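Local coordinates for dehydrogenase (Sinorhizobium meliloti, PDB 3UOE), which probably acts as an oxidoreductase of the LDH2/MDH2 family, whose members include malate and L-lactate dehydrogenases, at residues 101-106 with 133-138. Sequence-based numbering, arbitrary orientation.
Sequences SVDGER and AIRNAN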
loop_
_atom_site.group_PDB
_atom_site.type_symbol
_atom_site.label_atom_id
_atom_site.label_comp_id
_atom_site.label_asym_id
_atom_site.label_seq_id
_atom_site.Cartn_x
_atom_site.Cartn_y
_atom_site.Cartn_z
ATOM N N SER A 101 16.434 11.256 7.631
ATOM C CA SER A 101 16.481 11.919 6.339
ATOM C C SER A 101 17.808 11.621 5.652
ATOM O O SER A 101 18.872 11.901 6.202
ATOM C CB SER A 101 16.331 13.426 6.525
ATOM O OG SER A 101 16.427 14.081 5.282
ATOM N N VAL A 102 17.752 11.055 4.453
ATOM C CA VAL A 102 18.972 10.646 3.765
ATOM C C VAL A 102 19.161 11.408 2.468
ATOM O O VAL A 102 18.296 11.404 1.596
ATOM C CB VAL A 102 18.999 9.112 3.452
ATOM C CG1 VAL A 102 20.316 8.715 2.787
ATOM C CG2 VAL A 102 18.790 8.300 4.707
ATOM N N ASP A 103 20.297 12.078 2.357
ATOM C CA ASP A 103 20.758 12.593 1.079
ATOM C C ASP A 103 21.620 11.509 0.435
ATOM O O ASP A 103 22.676 11.162 0.961
ATOM C CB ASP A 103 21.571 13.871 1.288
ATOM C CG ASP A 103 22.137 14.423 -0.005
ATOM O OD1 ASP A 103 22.047 13.742 -1.050
ATOM O OD2 ASP A 103 22.673 15.551 0.023
ATOM N N GLY A 104 21.163 10.971 -0.695
ATOM C CA GLY A 104 21.854 9.881 -1.372
ATOM C C GLY A 104 23.207 10.252 -1.955
ATOM O O GLY A 104 24.033 9.373 -2.231
ATOM N N GLU A 105 23.442 11.551 -2.138
ATOM C CA GLU A 105 24.702 12.045 -2.698
ATOM C C GLU A 105 25.002 11.408 -4.050
ATOM O O GLU A 105 26.160 11.166 -4.388
ATOM C CB GLU A 105 25.877 11.821 -1.724
ATOM C CG GLU A 105 25.785 12.645 -0.420
ATOM C CD GLU A 105 26.871 12.306 0.609
ATOM O OE1 GLU A 105 27.796 11.519 0.296
ATOM O OE2 GLU A 105 26.798 12.831 1.747
ATOM N N ARG A 106 23.940 11.126 -4.805
ATOM C CA ARG A 106 24.062 10.587 -6.157
ATOM C C ARG A 106 24.568 9.141 -6.143
ATOM O O ARG A 106 25.028 8.626 -7.161
ATOM C CB ARG A 106 24.987 11.496 -6.985
ATOM C CG ARG A 106 24.372 12.868 -7.259
ATOM C CD ARG A 106 25.384 14.015 -7.439
ATOM N NE ARG A 106 26.785 13.603 -7.475
ATOM C CZ ARG A 106 27.640 13.830 -6.479
ATOM N NH1 ARG A 106 27.228 14.461 -5.379
ATOM N NH2 ARG A 106 28.902 13.422 -6.577
ATOM N N ALA A 133 13.856 8.305 4.719
ATOM C CA ALA A 133 13.347 8.959 3.528
ATOM C C ALA A 133 14.523 9.443 2.697
ATOM O O ALA A 133 15.247 10.356 3.100
ATOM C CB ALA A 133 12.431 10.118 3.905
ATOM N N ILE A 134 14.693 8.824 1.531
ATOM C CA ILE A 134 15.875 9.009 0.694
ATOM C C ILE A 134 15.599 9.867 -0.527
ATOM O O ILE A 134 14.596 9.682 -1.213
ATOM C CB ILE A 134 16.404 7.642 0.177
ATOM C CG1 ILE A 134 16.684 6.686 1.340
ATOM C CG2 ILE A 134 17.636 7.829 -0.697
ATOM C CD1 ILE A 134 16.640 5.224 0.932
ATOM N N ARG A 135 16.507 10.797 -0.797
ATOM C CA ARG A 135 16.470 11.597 -2.012
ATOM C C ARG A 135 17.846 11.511 -2.656
ATOM O O ARG A 135 18.784 11.005 -2.044
ATOM C CB ARG A 135 16.119 13.059 -1.699
ATOM C CG ARG A 135 17.206 13.812 -0.938
ATOM C CD ARG A 135 16.674 15.101 -0.322
ATOM N NE ARG A 135 17.724 15.883 0.323
ATOM C CZ ARG A 135 18.114 15.735 1.590
ATOM N NH1 ARG A 135 17.545 14.822 2.374
ATOM N NH2 ARG A 135 19.088 16.498 2.076
ATOM N N ASN A 136 17.960 11.987 -3.892
ATOM C CA ASN A 136 19.253 12.096 -4.559
ATOM C C ASN A 136 20.026 10.776 -4.556
ATOM O O ASN A 136 21.242 10.752 -4.330
ATOM C CB ASN A 136 20.077 13.221 -3.915
ATOM C CG ASN A 136 21.221 13.707 -4.799
ATOM O OD1 ASN A 136 21.158 13.628 -6.024
ATOM N ND2 ASN A 136 22.269 14.227 -4.170
ATOM N N ALA A 137 19.305 9.682 -4.798
ATOM C CA ALA A 137 19.905 8.363 -5.009
ATOM C C ALA A 137 19.461 7.786 -6.354
ATOM O O ALA A 137 18.403 8.128 -6.856
ATOM C CB ALA A 137 19.531 7.410 -3.880
ATOM N N ASN A 138 20.269 6.899 -6.925
ATOM C CA ASN A 138 19.916 6.257 -8.175
ATOM C C ASN A 138 18.943 5.107 -7.993
ATOM O O ASN A 138 18.517 4.789 -6.888
ATOM C CB ASN A 138 21.158 5.762 -8.930
ATOM C CG ASN A 138 21.910 6.886 -9.613
ATOM O OD1 ASN A 138 21.722 7.142 -10.810
ATOM N ND2 ASN A 138 22.764 7.573 -8.856
HETATM O O HOH W 1 24.351 16.015 -5.130
#
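The side chains of Asp103 and Asn136 run alongside each other, the carboxylate turned 40° from the amide. Asn136 ND2 donates to the syn lone pair of Asp103 OD1 at 3.2 Å. CG of Asp103 is anti to the backbone N (chi1 177°), which leaves OD1 beside the following backbone. There it also accepts from Glu105 N at 2.8 Å, from above the carboxylate plane, closing an Asx turn. An alanine in place of Asp103 would probably leave the amide of Asn136 and the N-H of Glu105 without this shared acceptor and free the turn to shift. Ser101, Asp103 and Arg135 share one face of the sheet. There Asp103 CB sits 3.7 Å from Arg135 NH2, over one face of the guanidinium. Ser101 OG approaches the edge of that group.

Strands 99-105 and 129-137 are the parallel pair of a beta-alpha-beta unit, joined through helix 109-127. Val102 N donates to Ala133 O at 2.9 Å, Arg135 N to Val102 O, and Gly104 N to Arg135 O. On the other face, Val102 CB meets Ile134 CG1 at 4.0 Å, and both side chains pack on Val112 of the helix.

The chains turn at Arg106 and at Asn136. Arg106 N donates to Asn136 O at 2.8 Å. The Arg106 side chain follows that of Asn136, with CG 3.5 Å from Asn136 OD1. A water accepts from Asn136 ND2 and Arg106 NH1.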